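Side-chain contacts in oxidoreductase, Gfo/Idh/MocA family (Vibrio cholerae, PDB 1XEA), which is a putative oxidoreductase that probably binds a nicotinamide adenine dinucleotide cofactor through its Rossmann domain, as in other members of the Gfo/Idh/MocA family: residues Leu19-Gln24 / Ala270-Trp275; Ser239-Lys244 / Leu263-Phe268. One frame throughout, in Å; residues are numbered along the deposited sequence.

Interaction 1: Leu19-Gln24 / Ala270-Trp275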
ATOM      1  N   LEU A  19      30.341   9.886 -11.636  1.00 43.14           N
ATOM      2  CA  LEU A  19      31.639   9.494 -11.113  1.00 44.10           C
ATOM      3  C   LEU A  19      31.594   8.135 -10.410  1.00 43.73           C
ATOM      4  O   LEU A  19      32.358   7.227 -10.752  1.00 43.92           O
ATOM      5  CB  LEU A  19      32.166  10.562 -10.159  1.00 44.51           C
ATOM      6  CG  LEU A  19      33.643  10.895 -10.345  1.00 46.32           C
ATOM      7  CD1 LEU A  19      34.053  11.874  -9.264  1.00 49.80           C
ATOM      8  CD2 LEU A  19      34.490   9.637 -10.274  1.00 46.29           C
ATOM      9  N   PRO A  20      30.687   7.969  -9.428  1.00 43.28           N
ATOM     10  CA  PRO A  20      30.629   6.678  -8.745  1.00 42.42           C
ATOM     11  C   PRO A  20      30.339   5.488  -9.659  1.00 42.11           C
ATOM     12  O   PRO A  20      30.830   4.384  -9.422  1.00 43.60           O
ATOM     13  CB  PRO A  20      29.554   6.898  -7.679  1.00 41.94           C
ATOM     14  CG  PRO A  20      28.702   7.973  -8.246  1.00 41.37           C
ATOM     15  CD  PRO A  20      29.698   8.902  -8.860  1.00 42.40           C
ATOM     16  N   VAL A  21      29.555   5.702 -10.707  1.00 41.30           N
ATOM     17  CA  VAL A  21      29.238   4.614 -11.621  1.00 41.28           C
ATOM     18  C   VAL A  21      30.410   4.322 -12.534  1.00 41.96           C
ATOM     19  O   VAL A  21      30.726   3.173 -12.779  1.00 42.22           O
ATOM     20  CB  VAL A  21      28.011   4.944 -12.491  1.00 40.92           C
ATOM     21  CG1 VAL A  21      27.869   3.925 -13.608  1.00 39.67           C
ATOM     22  CG2 VAL A  21      26.772   4.962 -11.638  1.00 40.16           C
ATOM     23  N   LEU A  22      31.059   5.363 -13.036  1.00 43.24           N
ATOM     24  CA  LEU A  22      32.179   5.159 -13.927  1.00 45.18           C
ATOM     25  C   LEU A  22      33.426   4.632 -13.262  1.00 45.86           C
ATOM     26  O   LEU A  22      34.064   3.723 -13.783  1.00 45.65           O
ATOM     27  CB  LEU A  22      32.512   6.451 -14.639  1.00 45.77           C
ATOM     28  CG  LEU A  22      31.869   6.562 -16.018  1.00 46.82           C
ATOM     29  CD1 LEU A  22      30.354   6.445 -15.934  1.00 47.29           C
ATOM     30  CD2 LEU A  22      32.273   7.888 -16.608  1.00 49.27           C
ATOM     31  N   ALA A  23      33.776   5.207 -12.115  1.00 47.68           N
ATOM     32  CA  ALA A  23      34.977   4.803 -11.377  1.00 48.84           C
ATOM     33  C   ALA A  23      34.938   3.328 -11.006  1.00 49.47           C
ATOM     34  O   ALA A  23      35.924   2.764 -10.545  1.00 50.16           O
ATOM     35  CB  ALA A  23      35.121   5.648 -10.128  1.00 46.79           C
ATOM     36  N   GLN A  24      33.793   2.706 -11.236  1.00 51.37           N
ATOM     37  CA  GLN A  24      33.600   1.309 -10.912  1.00 52.85           C
ATOM     38  C   GLN A  24      33.442   0.476 -12.186  1.00 53.38           C
ATOM     39  O   GLN A  24      33.582  -0.745 -12.160  1.00 53.76           O
ATOM     40  CB  GLN A  24      32.365   1.200 -10.008  1.00 52.44           C
ATOM     41  CG  GLN A  24      31.731  -0.159  -9.917  1.00 54.21           C
ATOM     42  CD  GLN A  24      30.457  -0.245 -10.718  1.00 54.94           C
ATOM     43  OE1 GLN A  24      30.454  -0.041 -11.932  1.00 55.04           O
ATOM     44  NE2 GLN A  24      29.357  -0.540 -10.039  1.00 57.86           N
ATOM     45  N   ALA A 270      22.504   1.644 -16.821  1.00 37.82           N
ATOM     46  CA  ALA A 270      21.994   1.272 -18.137  1.00 37.14           C
ATOM     47  C   ALA A 270      22.311   2.327 -19.185  1.00 37.75           C
ATOM     48  O   ALA A 270      22.629   2.005 -20.327  1.00 37.63           O
ATOM     49  CB  ALA A 270      20.501   1.044 -18.061  1.00 34.95           C
HETATM   50  N   MSE A 271      22.208   3.588 -18.791  1.00 38.83           N
HETATM   51  CA  MSE A 271      22.484   4.682 -19.699  1.00 38.01           C
HETATM   52  C   MSE A 271      23.975   4.696 -20.045  1.00 37.29           C
HETATM   53  O   MSE A 271      24.342   4.712 -21.217  1.00 36.93           O
HETATM   54  CB  MSE A 271      22.077   6.007 -19.059  1.00 38.34           C
HETATM   55  CG  MSE A 271      22.279   7.198 -19.971  1.00 42.48           C
HETATM   56 SE   MSE A 271      22.028   8.881 -19.083  1.00 45.92          SE
HETATM   57  CE  MSE A 271      23.309   8.645 -17.634  1.00 41.38           C
ATOM     58  N   VAL A 272      24.832   4.672 -19.029  1.00 36.64           N
ATOM     59  CA  VAL A 272      26.270   4.686 -19.261  1.00 37.21           C
ATOM     60  C   VAL A 272      26.668   3.589 -20.238  1.00 39.64           C
ATOM     61  O   VAL A 272      27.540   3.777 -21.084  1.00 39.62           O
ATOM     62  CB  VAL A 272      27.037   4.529 -17.944  1.00 35.03           C
ATOM     63  CG1 VAL A 272      28.522   4.410 -18.212  1.00 33.35           C
ATOM     64  CG2 VAL A 272      26.757   5.726 -17.058  1.00 33.69           C
ATOM     65  N   GLN A 273      26.012   2.447 -20.120  1.00 43.83           N
ATOM     66  CA  GLN A 273      26.246   1.323 -21.008  1.00 46.71           C
ATOM     67  C   GLN A 273      25.974   1.746 -22.456  1.00 47.43           C
ATOM     68  O   GLN A 273      26.847   1.646 -23.309  1.00 48.11           O
ATOM     69  CB  GLN A 273      25.300   0.194 -20.637  1.00 49.54           C
ATOM     70  CG  GLN A 273      25.124  -0.812 -21.736  1.00 53.91           C
ATOM     71  CD  GLN A 273      26.171  -1.882 -21.663  1.00 56.50           C
ATOM     72  OE1 GLN A 273      25.928  -2.954 -21.100  1.00 58.54           O
ATOM     73  NE2 GLN A 273      27.358  -1.601 -22.207  1.00 56.45           N
ATOM     74  N   ASP A 274      24.753   2.210 -22.724  1.00 48.06           N
ATOM     75  CA  ASP A 274      24.354   2.648 -24.063  1.00 48.34           C
ATOM     76  C   ASP A 274      25.340   3.699 -24.547  1.00 48.48           C
ATOM     77  O   ASP A 274      25.797   3.641 -25.677  1.00 47.68           O
ATOM     78  CB  ASP A 274      22.926   3.222 -24.021  1.00 49.96           C
ATOM     79  CG  ASP A 274      22.296   3.389 -25.407  1.00 53.00           C
ATOM     80  OD1 ASP A 274      22.399   2.442 -26.222  1.00 56.47           O
ATOM     81  OD2 ASP A 274      21.668   4.451 -25.673  1.00 51.94           O
ATOM     82  N   TRP A 275      25.664   4.652 -23.678  1.00 49.43           N
ATOM     83  CA  TRP A 275      26.603   5.721 -23.998  1.00 49.85           C
ATOM     84  C   TRP A 275      27.931   5.176 -24.474  1.00 50.53           C
ATOM     85  O   TRP A 275      28.426   5.571 -25.522  1.00 51.36           O
ATOM     86  CB  TRP A 275      26.838   6.593 -22.762  1.00 50.42           C
ATOM     87  CG  TRP A 275      28.156   7.338 -22.736  1.00 49.92           C
ATOM     88  CD1 TRP A 275      29.073   7.366 -21.704  1.00 48.93           C
ATOM     89  CD2 TRP A 275      28.685   8.186 -23.761  1.00 50.48           C
ATOM     90  NE1 TRP A 275      30.129   8.177 -22.030  1.00 48.38           N
ATOM     91  CE2 TRP A 275      29.922   8.693 -23.284  1.00 50.21           C
ATOM     92  CE3 TRP A 275      28.239   8.569 -25.039  1.00 51.10           C
ATOM     93  CZ2 TRP A 275      30.716   9.570 -24.042  1.00 50.03           C
ATOM     94  CZ3 TRP A 275      29.036   9.444 -25.793  1.00 50.04           C
ATOM     95  CH2 TRP A 275      30.259   9.930 -25.288  1.00 50.66           C
TER

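Interaction 2: Ser239-Lys244 / Leu263-Phe268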
ATOM      1  N   SER A 239       7.531   4.569  -7.879  1.00 31.23           N
ATOM      2  CA  SER A 239       8.956   4.803  -7.715  1.00 29.52           C
ATOM      3  C   SER A 239       9.684   4.044  -8.825  1.00 30.95           C
ATOM      4  O   SER A 239       9.057   3.535  -9.758  1.00 32.37           O
ATOM      5  CB  SER A 239       9.445   4.309  -6.350  1.00 25.81           C
ATOM      6  OG  SER A 239       9.554   2.902  -6.302  1.00 22.83           O
ATOM      7  N   PHE A 240      11.005   3.967  -8.727  1.00 30.26           N
ATOM      8  CA  PHE A 240      11.770   3.252  -9.717  1.00 29.50           C
ATOM      9  C   PHE A 240      11.947   1.789  -9.322  1.00 29.95           C
ATOM     10  O   PHE A 240      12.459   1.004 -10.103  1.00 30.48           O
ATOM     11  CB  PHE A 240      13.136   3.922  -9.910  1.00 30.97           C
ATOM     12  CG  PHE A 240      13.053   5.321 -10.443  1.00 33.61           C
ATOM     13  CD1 PHE A 240      13.575   6.385  -9.714  1.00 32.25           C
ATOM     14  CD2 PHE A 240      12.395   5.587 -11.651  1.00 33.78           C
ATOM     15  CE1 PHE A 240      13.441   7.694 -10.180  1.00 32.45           C
ATOM     16  CE2 PHE A 240      12.254   6.897 -12.128  1.00 33.44           C
ATOM     17  CZ  PHE A 240      12.774   7.957 -11.390  1.00 32.65           C
ATOM     18  N   THR A 241      11.500   1.399  -8.134  1.00 30.72           N
ATOM     19  CA  THR A 241      11.700   0.015  -7.712  1.00 32.81           C
ATOM     20  C   THR A 241      10.424  -0.781  -7.554  1.00 34.31           C
ATOM     21  O   THR A 241      10.436  -2.003  -7.640  1.00 36.10           O
ATOM     22  CB  THR A 241      12.466  -0.050  -6.375  1.00 32.20           C
ATOM     23  OG1 THR A 241      11.604   0.359  -5.304  1.00 30.29           O
ATOM     24  CG2 THR A 241      13.665   0.861  -6.425  1.00 29.67           C
ATOM     25  N   GLN A 242       9.327  -0.079  -7.317  1.00 36.29           N
ATOM     26  CA  GLN A 242       8.042  -0.715  -7.120  1.00 37.09           C
ATOM     27  C   GLN A 242       6.958  -0.186  -8.030  1.00 36.42           C
ATOM     28  O   GLN A 242       6.976   0.983  -8.440  1.00 35.12           O
ATOM     29  CB  GLN A 242       7.595  -0.506  -5.690  1.00 41.27           C
ATOM     30  CG  GLN A 242       8.155  -1.500  -4.734  1.00 49.75           C
ATOM     31  CD  GLN A 242       7.561  -1.315  -3.361  1.00 54.93           C
ATOM     32  OE1 GLN A 242       7.648  -2.210  -2.501  1.00 57.59           O
ATOM     33  NE2 GLN A 242       6.948  -0.139  -3.137  1.00 53.66           N
ATOM     34  N   GLY A 243       5.998  -1.059  -8.317  1.00 34.34           N
ATOM     35  CA  GLY A 243       4.880  -0.680  -9.149  1.00 31.83           C
ATOM     36  C   GLY A 243       3.803  -1.735  -9.101  1.00 31.11           C
ATOM     37  O   GLY A 243       4.036  -2.859  -8.655  1.00 31.56           O
ATOM     38  N   LYS A 244       2.609  -1.377  -9.545  1.00 30.27           N
ATOM     39  CA  LYS A 244       1.547  -2.350  -9.564  1.00 31.29           C
ATOM     40  C   LYS A 244       1.038  -2.522 -10.985  1.00 31.05           C
ATOM     41  O   LYS A 244       1.025  -1.576 -11.767  1.00 31.58           O
ATOM     42  CB  LYS A 244       0.423  -1.952  -8.602  1.00 32.35           C
ATOM     43  CG  LYS A 244       0.125  -0.477  -8.543  1.00 37.05           C
ATOM     44  CD  LYS A 244      -0.944  -0.142  -7.499  1.00 38.03           C
ATOM     45  CE  LYS A 244      -0.439  -0.304  -6.069  1.00 40.37           C
ATOM     46  NZ  LYS A 244      -1.283   0.449  -5.077  1.00 40.59           N
ATOM     47  N   LEU A 263      21.819   3.635  -7.903  1.00 37.17           N
ATOM     48  CA  LEU A 263      22.029   4.374  -9.140  1.00 37.12           C
ATOM     49  C   LEU A 263      21.498   3.582 -10.338  1.00 37.38           C
ATOM     50  O   LEU A 263      20.896   4.159 -11.251  1.00 39.91           O
ATOM     51  CB  LEU A 263      23.516   4.719  -9.324  1.00 36.24           C
ATOM     52  CG  LEU A 263      24.062   5.875  -8.453  1.00 34.95           C
ATOM     53  CD1 LEU A 263      25.531   6.129  -8.801  1.00 31.44           C
ATOM     54  CD2 LEU A 263      23.238   7.156  -8.679  1.00 33.26           C
ATOM     55  N   ALA A 264      21.696   2.262 -10.319  1.00 35.83           N
ATOM     56  CA  ALA A 264      21.238   1.386 -11.405  1.00 32.59           C
ATOM     57  C   ALA A 264      19.734   1.435 -11.560  1.00 30.64           C
ATOM     58  O   ALA A 264      19.204   1.456 -12.684  1.00 30.61           O
ATOM     59  CB  ALA A 264      21.668  -0.043 -11.147  1.00 30.42           C
ATOM     60  N   SER A 265      19.043   1.436 -10.428  1.00 29.31           N
ATOM     61  CA  SER A 265      17.590   1.486 -10.472  1.00 30.49           C
ATOM     62  C   SER A 265      17.163   2.808 -11.119  1.00 31.83           C
ATOM     63  O   SER A 265      16.123   2.874 -11.780  1.00 33.41           O
ATOM     64  CB  SER A 265      17.000   1.376  -9.075  1.00 27.46           C
ATOM     65  OG  SER A 265      16.946   2.636  -8.468  1.00 27.07           O
ATOM     66  N   LYS A 266      17.969   3.856 -10.936  1.00 29.94           N
ATOM     67  CA  LYS A 266      17.657   5.144 -11.536  1.00 28.54           C
ATOM     68  C   LYS A 266      18.138   5.206 -12.978  1.00 29.83           C
ATOM     69  O   LYS A 266      18.268   6.285 -13.564  1.00 28.60           O
ATOM     70  CB  LYS A 266      18.274   6.282 -10.742  1.00 28.82           C
ATOM     71  CG  LYS A 266      17.737   6.419  -9.339  1.00 31.36           C
ATOM     72  CD  LYS A 266      17.949   7.843  -8.811  1.00 28.98           C
ATOM     73  CE  LYS A 266      17.694   7.897  -7.324  1.00 27.20           C
ATOM     74  NZ  LYS A 266      16.373   7.350  -6.970  1.00 23.06           N
ATOM     75  N   GLY A 267      18.395   4.027 -13.537  1.00 32.68           N
ATOM     76  CA  GLY A 267      18.830   3.902 -14.918  1.00 33.70           C
ATOM     77  C   GLY A 267      20.195   4.444 -15.304  1.00 35.49           C
ATOM     78  O   GLY A 267      20.533   4.473 -16.486  1.00 36.92           O
ATOM     79  N   PHE A 268      20.999   4.871 -14.340  1.00 35.59           N
ATOM     80  CA  PHE A 268      22.298   5.395 -14.700  1.00 35.81           C
ATOM     81  C   PHE A 268      23.218   4.350 -15.298  1.00 36.54           C
ATOM     82  O   PHE A 268      23.775   4.573 -16.368  1.00 38.98           O
ATOM     83  CB  PHE A 268      22.949   6.094 -13.510  1.00 35.36           C
ATOM     84  CG  PHE A 268      22.317   7.421 -13.176  1.00 36.67           C
ATOM     85  CD1 PHE A 268      21.098   7.486 -12.493  1.00 36.57           C
ATOM     86  CD2 PHE A 268      22.920   8.606 -13.569  1.00 35.04           C
ATOM     87  CE1 PHE A 268      20.495   8.719 -12.203  1.00 34.77           C
ATOM     88  CE2 PHE A 268      22.321   9.834 -13.283  1.00 35.52           C
ATOM     89  CZ  PHE A 268      21.103   9.887 -12.598  1.00 33.90           C
TER

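Interaction 1: Leu19-Gln24 / Ala270-Trp275
Leu22 and Val272 mark the closest pass of two helical backbones, with 8.0 Å from CA of Leu22 to CA of Val272. Leu19-Gln24 lies on helix 12-22, kinked at Pro20, whose ring nitrogen has no hydrogen to give to the turn before. Ala270-Trp275 is regular helix throughout, as the bond of 2.8 Å from Trp275 N to Met271 O illustrates.

Three aliphatic side chains fill the gap, and Val272 is the middle one. Its CA-CB bond points at the facing helix, and its two methyls divide the work. CG1, anti to the backbone N (chi1 174°), meets Leu22 of the facing segment, with CD1 of Leu22 3.6 Å from CG1 of Val272. CG2 of Val272 lies between two neighbours: CD1 of the same Leu22 at 3.8 Å and CG1 of Val21 at 4.0 Å. Val21 also points across, and the two valines pass side by side, heading opposite ways. Leu22 leaves its helix more to one side and comes in at a slant to Val272, so that CD1 alone makes its contact. Beta-branched valines suit this place because their methyls stay close to the backbone and allow near approach, while the longer leucine bridges the remaining distance. All three residues are buried and the contact is wholly apolar.

Beneath the pair lies the parallel sheet of the Rossmann fold: Leu22 and Trp275 both rest on Met68 of strand 66-69, while Val21 also packs on Leu263 of helix 262-265. Helix 268-281 thus lies beside helix 12-22 of the nucleotide-binding domain.

Interaction 2: Ser239-Lys244 / Leu263-Phe268
The ammonium group of Lys266 comes up to the edge of the Phe240 ring, near the ring plane, with NZ of Lys266 4.0 Å from CD1 of Phe240. This is no cation-pi contact, which would need the ring face; the charge goes instead to the second subunit, where NZ forms a salt bridge with Asp258 and the lysine makes a cation-pi contact with Trp259 of that subunit. The lysine chain runs extended as far as CE and bends only at its last torsion (chi4 -53°), crossing Phe240 at about a right angle. Its apolar part also serves, with CG of Lys266 4.2 Å from CD1 of Phe240.

Phe240 points at the helix end, and its CB lies 3.7 Å from the carbonyl O of Ser265. Thr241 adds a looser touch, its CG2 4.3 Å from OG of Ser265, a hydroxyl hydrogen-bonded to Met262 O. A serine suits position 239 because its short hydroxyl reaches two backbone N-H groups that follow: OG of Ser239 accepts from N of Thr241 at 3.1 Å (161° at the hydrogen) and from that of Gln242, holding the loop before strand 242-247 in shape.

On the other side, Gly267 adopts a positive phi of 67°, readily reached without a side chain, and the chain turns back through bonds from Gly267 N to Ala264 O and from Phe268 N to Leu263 O. The contact therefore joins an ST motif leading into a strand of the mixed sheet to a Schellman motif ending helix 262-265.

Interaction 1 is buried and made of methyl groups alone, whereas interaction 2 is only partly buried and sets an aromatic ring against a lysine chain and a helix-end carbonyl. Their centres lie 16 Å apart, yet they touch through Leu263, which packs on Val21 and Pro20. Helices 262-265 and 268-281 follow each other in the chain, so one continuous run from the mixed sheet supplies a segment to each. Interaction 1 joins it to the Rossmann domain, interaction 2 to the loop before strand 242-247. Beside interaction 1 the second subunit offers a weak bond from its Arg48 to Ala23 O and packing of its Arg46 on Gln24; in interaction 2, Lys266 pairs with its Asp258.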